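Local coordinates for protein argininosuccinate lyase (Chelativorans sp., PDB 6RXA) that is an EDDS lyase of the aspartase/fumarase superfamily, a carbon-nitrogen lyase that probably releases fumarate from N-substituted aspartic acids such as argininosuccinate, at residues A[48-51]-A[52-55]; A[58-61]-A[62-66]; A[105-108]-A[109-112]. The protein carries 2 engineered substitutions. One frame throughout, in Å; residues are numbered along the deposited sequence.

Contact 1 of 3, residues A[48-51]-A[52-55]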
# COMPACT_ATOMS: atom_id res chain seq x y z
N ARG A 48 5.59 26.77 27.32
CA ARG A 48 6.17 27.02 28.64
C ARG A 48 7.67 26.77 28.63
O ARG A 48 8.45 27.58 29.14
CB ARG A 48 5.46 26.15 29.67
CG ARG A 48 4.03 26.59 29.94
CD ARG A 48 3.32 25.66 30.91
NE ARG A 48 2.02 26.20 31.30
CZ ARG A 48 0.93 26.15 30.55
NH1 ARG A 48 0.96 25.60 29.35
NH2 ARG A 48 -0.21 26.67 30.99
N ALA A 49 8.09 25.64 28.05
CA ALA A 49 9.52 25.33 28.03
C ALA A 49 10.31 26.35 27.21
O ALA A 49 11.41 26.76 27.61
CB ALA A 49 9.75 23.92 27.48
N HIS A 50 9.77 26.75 26.06
CA HIS A 50 10.46 27.73 25.23
C HIS A 50 10.60 29.05 25.98
O HIS A 50 11.68 29.65 26.01
CB HIS A 50 9.68 27.92 23.93
CG HIS A 50 10.34 28.87 22.98
ND1 HIS A 50 11.47 28.53 22.27
CD2 HIS A 50 10.02 30.13 22.63
CE1 HIS A 50 11.82 29.56 21.52
NE2 HIS A 50 10.97 30.55 21.72
N VAL A 51 9.53 29.49 26.64
CA VAL A 51 9.55 30.75 27.38
C VAL A 51 10.52 30.69 28.56
O VAL A 51 11.26 31.64 28.81
CB VAL A 51 8.11 31.11 27.82
CG1 VAL A 51 8.13 32.17 28.89
CG2 VAL A 51 7.30 31.57 26.61
N VAL A 52 10.52 29.58 29.30
CA VAL A 52 11.49 29.41 30.39
C VAL A 52 12.92 29.49 29.86
O VAL A 52 13.77 30.20 30.42
CB VAL A 52 11.23 28.08 31.14
CG1 VAL A 52 12.37 27.77 32.09
CG2 VAL A 52 9.91 28.16 31.88
N MET A 53 13.20 28.81 28.75
CA MET A 53 14.53 28.88 28.15
C MET A 53 14.87 30.30 27.73
O MET A 53 15.99 30.76 27.96
CB MET A 53 14.62 27.91 26.97
CG MET A 53 15.97 27.92 26.25
SD MET A 53 16.05 29.18 24.96
CE MET A 53 14.80 28.60 23.82
N LEU A 54 13.93 31.02 27.11
CA LEU A 54 14.22 32.39 26.71
C LEU A 54 14.54 33.24 27.93
O LEU A 54 15.34 34.19 27.84
CB LEU A 54 13.04 33.02 25.99
CG LEU A 54 12.63 32.47 24.64
CD1 LEU A 54 11.44 33.25 24.10
CD2 LEU A 54 13.78 32.56 23.66
N THR A 55 13.93 32.92 29.07
CA THR A 55 14.21 33.66 30.30
C THR A 55 15.61 33.36 30.81
O THR A 55 16.36 34.28 31.16
CB THR A 55 13.18 33.28 31.36
OG1 THR A 55 11.87 33.38 30.80
CG2 THR A 55 13.26 34.26 32.55
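Leu54 lies over one face of the His50 imidazole, one helical turn further along helix 35-56. Followed outward, Leu54 CB rests near the carbonyl oxygens of His50 and Val51. CG, set anti to its own carbonyl carbon (chi1 -66°), leans back toward the preceding turn, 3.3 Å from His50 O. The same atom makes a CH-pi contact, 4.2 Å from the centroid of the His50 ring and displaced toward the rim. At the tip CD1 comes to 3.6 Å from His50 NE2 and also packs on CD2 of that ring, whereas CD2 of the leucine keeps more distantly to the NE2 and CE1 side. Met53 approaches the ring obliquely: its chain bends at chi2 and chi3 and carries CE to 3.7 Å from His50 ND1. His50 NE2 is itself fixed by a hydrogen bond to Ile108 O, so the ring is held by a polar bond as well as by its aliphatic neighbours.

The backbone is a regular alpha-helix, with i+4 to i bonds from Val52 N, Met53 N, Leu54 N and Thr55 N to the carbonyls of Arg48, Ala49, His50 and Val51. Near its C-terminal end Val51 O takes two donors, Thr55 N at 3.0 Å and Thr55 OG1 at 2.7 Å, from opposite faces of the carbonyl plane. Thr55 OG1 stands beside its own backbone N (chi1 -49°), the setting that turns the hydroxyl back to this carbonyl, and it also bonds Ser65 OG. On another side of the helix Val52 CG2 packs 3.2 Å from Arg48 O; the Arg48 guanidinium forms a salt bridge with Asp76 of helix 62-79.

Contact 2 of 3, residues A[58-61]-A[62-66]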
# COMPACT_ATOMS: atom_id res chain seq x y z
N GLY A 58 18.09 35.34 28.94
CA GLY A 58 17.99 36.78 29.01
C GLY A 58 17.24 37.43 27.87
O GLY A 58 17.24 38.66 27.76
N ILE A 59 16.62 36.63 27.00
CA ILE A 59 15.84 37.17 25.89
C ILE A 59 14.54 37.77 26.40
O ILE A 59 14.09 38.82 25.92
CB ILE A 59 15.63 36.08 24.83
CG1 ILE A 59 16.98 35.71 24.22
CG2 ILE A 59 14.66 36.55 23.77
CD1 ILE A 59 16.95 34.47 23.35
N LEU A 60 13.93 37.14 27.40
CA LEU A 60 12.79 37.69 28.10
C LEU A 60 13.21 38.03 29.52
O LEU A 60 14.01 37.30 30.13
CB LEU A 60 11.64 36.68 28.20
CG LEU A 60 11.04 36.17 26.89
CD1 LEU A 60 10.00 35.10 27.21
CD2 LEU A 60 10.42 37.29 26.08
N THR A 61 12.66 39.11 30.06
CA THR A 61 12.81 39.38 31.47
C THR A 61 11.91 38.44 32.28
O THR A 61 10.95 37.85 31.76
CB THR A 61 12.41 40.82 31.78
OG1 THR A 61 11.00 40.99 31.53
CG2 THR A 61 13.18 41.79 30.91
N VAL A 62 12.22 38.30 33.57
CA VAL A 62 11.35 37.51 34.44
C VAL A 62 9.94 38.08 34.44
O VAL A 62 8.95 37.34 34.50
CB VAL A 62 11.94 37.41 35.86
CG1 VAL A 62 10.97 36.72 36.79
CG2 VAL A 62 13.25 36.66 35.82
N GLU A 63 9.82 39.41 34.37
CA GLU A 63 8.50 40.03 34.36
C GLU A 63 7.72 39.69 33.10
O GLU A 63 6.53 39.37 33.17
CB GLU A 63 8.64 41.55 34.53
CG GLU A 63 9.19 41.98 35.88
CD GLU A 63 10.70 42.25 35.88
OE1 GLU A 63 11.13 43.18 36.59
OE2 GLU A 63 11.46 41.53 35.18
N GLU A 64 8.37 39.77 31.93
CA GLU A 64 7.72 39.38 30.68
C GLU A 64 7.35 37.91 30.71
O GLU A 64 6.24 37.51 30.32
CB GLU A 64 8.65 39.65 29.50
CG GLU A 64 8.86 41.12 29.19
CD GLU A 64 9.93 41.36 28.14
OE1 GLU A 64 10.93 40.62 28.13
OE2 GLU A 64 9.77 42.30 27.34
N SER A 65 8.28 37.08 31.19
CA SER A 65 8.05 35.64 31.26
C SER A 65 6.85 35.33 32.14
O SER A 65 5.97 34.56 31.75
CB SER A 65 9.32 34.98 31.80
OG SER A 65 9.20 33.58 31.88
N ALA A 66 6.78 35.94 33.32
CA ALA A 66 5.66 35.68 34.22
C ALA A 66 4.34 36.07 33.58
O ALA A 66 3.34 35.36 33.72
CB ALA A 66 5.85 36.45 35.53
O HOH W 1 13.09 41.42 26.93
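Glu64 OE1 is gripped by two sound donors, the backbone N of Thr61 at 3.0 Å and a water at 2.6 Å. The peptide N-H points almost straight at the oxygen and meets it on the anti side, 21° out of the carboxylate plane. The water also donates to Ile59 O, bridging the loop carbonyl to the carboxylate. Glu64 CG sits anti to its own carbonyl carbon (chi1 -71°), and the chain runs on extended, which carries the carboxylate alongside Thr61 to its backbone N. Its methylene CG passes 3.2 Å from Thr61 OG1. The other oxygen, OE2, forms a salt bridge with Lys105, which would probably help keep the group ionised and fix its rotation.

In return Thr61 OG1 accepts from Glu64 N at 2.9 Å, completing a capping box at the start of helix 62-79 with Thr61 as N-cap. The hydroxyl lies between the backbone N and the carbonyl carbon of its own residue (chi1 66°), which places it before the N-H of Glu64. A lysine in place of Glu64 would probably leave Thr61 N without its acceptor and set a second positive charge near Lys105, now without its mate.

The first i+4 to i bond follows at once, from Ser65 N to Thr61 O at 2.8 Å. Ser65 CB packs 3.3 Å from Thr61 O, that same carbonyl oxygen. On the loop side Leu60 CD2 lies 3.9 Å from Glu64 OE1, an aliphatic flank to the carboxylate. Before it, Gly58 ends helix 35-56 in a Schellman motif with positive phi.

Contact 3 of 3, residues A[105-108]-A[109-112]. With FMT (formic acid), chain B; FMT (formic acid), chain D.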
# COMPACT_ATOMS: atom_id res chain seq x y z
N LYS A 105 6.04 37.92 22.02
CA LYS A 105 7.42 37.59 22.30
C LYS A 105 7.64 36.11 22.56
O LYS A 105 8.79 35.66 22.54
CB LYS A 105 7.93 38.41 23.49
CG LYS A 105 8.07 39.89 23.17
CD LYS A 105 8.97 40.59 24.18
CE LYS A 105 9.20 42.04 23.80
NZ LYS A 105 10.22 42.68 24.68
N MET A 106 6.58 35.35 22.83
CA MET A 106 6.80 33.92 23.03
C MET A 106 7.23 33.22 21.74
O MET A 106 7.68 32.08 21.80
CB MET A 106 5.57 33.22 23.64
CG MET A 106 4.41 32.94 22.69
SD MET A 106 3.44 31.52 23.29
CE MET A 106 1.96 31.70 22.29
N HIS A 107 7.10 33.88 20.59
CA HIS A 107 7.50 33.27 19.33
C HIS A 107 8.91 33.64 18.92
O HIS A 107 9.37 33.21 17.86
CB HIS A 107 6.52 33.67 18.22
CG HIS A 107 6.32 32.60 17.18
ND1 HIS A 107 6.04 31.29 17.50
CD2 HIS A 107 6.36 32.66 15.83
CE1 HIS A 107 5.91 30.59 16.39
NE2 HIS A 107 6.08 31.39 15.36
N ILE A 108 9.63 34.43 19.73
CA ILE A 108 11.00 34.78 19.39
C ILE A 108 11.84 33.52 19.20
O ILE A 108 11.86 32.63 20.07
CB ILE A 108 11.59 35.71 20.46
CG1 ILE A 108 10.96 37.10 20.35
CG2 ILE A 108 13.10 35.78 20.31
CD1 ILE A 108 11.28 38.02 21.55
N GLY A 109 12.54 33.44 18.08
CA GLY A 109 13.42 32.33 17.82
C GLY A 109 12.75 31.02 17.46
O GLY A 109 13.41 29.98 17.48
N ARG A 110 11.47 31.03 17.11
CA ARG A 110 10.68 29.82 16.93
C ARG A 110 9.78 29.97 15.71
O ARG A 110 9.61 31.07 15.17
CB ARG A 110 9.83 29.58 18.20
CG ARG A 110 9.11 28.27 18.27
CD ARG A 110 8.40 28.15 19.61
NE ARG A 110 7.33 29.12 19.79
CZ ARG A 110 6.40 29.00 20.74
NH1 ARG A 110 6.43 27.95 21.54
NH2 ARG A 110 5.44 29.90 20.86
N SER A 111 9.22 28.85 15.27
CA SER A 111 8.31 28.80 14.15
C SER A 111 7.19 27.84 14.47
O SER A 111 7.31 26.98 15.35
CB SER A 111 9.08 28.32 12.90
OG SER A 111 8.25 28.00 11.79
N ARG A 112 6.09 27.93 13.71
CA ARG A 112 5.15 26.82 13.74
C ARG A 112 5.80 25.51 13.28
O ARG A 112 5.33 24.43 13.66
CB ARG A 112 3.91 27.12 12.88
CG ARG A 112 2.96 28.13 13.53
CD ARG A 112 1.71 28.36 12.68
NE ARG A 112 2.04 28.89 11.36
CZ ARG A 112 1.15 29.18 10.41
NH1 ARG A 112 -0.13 28.98 10.62
NH2 ARG A 112 1.56 29.65 9.24
C FMT B . 5.86 28.83 9.83
O1 FMT B . 6.91 29.44 9.73
O2 FMT B . 4.81 29.30 9.41
C FMT D . -2.22 28.83 7.60
O1 FMT D . -1.42 29.58 8.16
O2 FMT D . -2.47 27.70 8.03
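His107 and Arg110 meet across a type II beta turn in the loop between helices 88-99 and 112-147, a local contact whose second half holds ligand-binding residues, Ser111 and Arg112. The turn closes with Arg110 N donating to His107 O at 3.1 Å, bent (139°) and from above the carbonyl plane. Gly109 takes the positive phi (74°) there.

The Arg110 chain, bent at chi3 (65°), brings its guanidinium back to Met106 and the His107 ring. Arg110 NE makes a weak hydrogen bond to His107 ND1 at 3.4 Å, the ring and guanidinium planes crossing steeply. Met106 O lies over one face of that guanidinium, and Met106 SD packs 3.5 Å from Arg110 NH2. Arg110 NH1 bonds His47. Arg110 O sits over one face of the His107 ring, whose NE2 bonds Ser281 of the second subunit.

Ser111, the N-cap of helix 112-147, bonds Asn113 N through OG. Ser111 and Arg112 bind succinate and fumarate in other crystals of this enzyme; here two formates lie beside them, also bonded to Ser280 and Tyr26 of the second subunit, in a pocket built from more than one subunit. Ser111 OG makes a weak 2.8 Å bond to O1 of the chain B formate. The Arg112 guanidinium meets both formates at its edge, in plane: NH2 reaches O2 of the chain B formate at 3.3 Å, and NH1 reaches O1 of the chain D formate at 2.8 Å.

From the N terminus the three contacts follow in series, none nested or crossed, and all lie on the same side of the chain's centre. Contact 1 spans the final turns of helix 35-56; contact 2 closes the loop to helix 62-79 and is tied to contact 1 by a probable hydrogen bond between Leu54 O and Ile59 N. After helix 88-99, contact 3 closes the turn leading into helix 112-147 and packs against both earlier contacts. Its residue Met106 lies against Val51 of contact 1, and Ile108 against Ile59 of contact 2. The shared bonds and packing thus join two consecutive helices to the loop that enters the substrate-binding region.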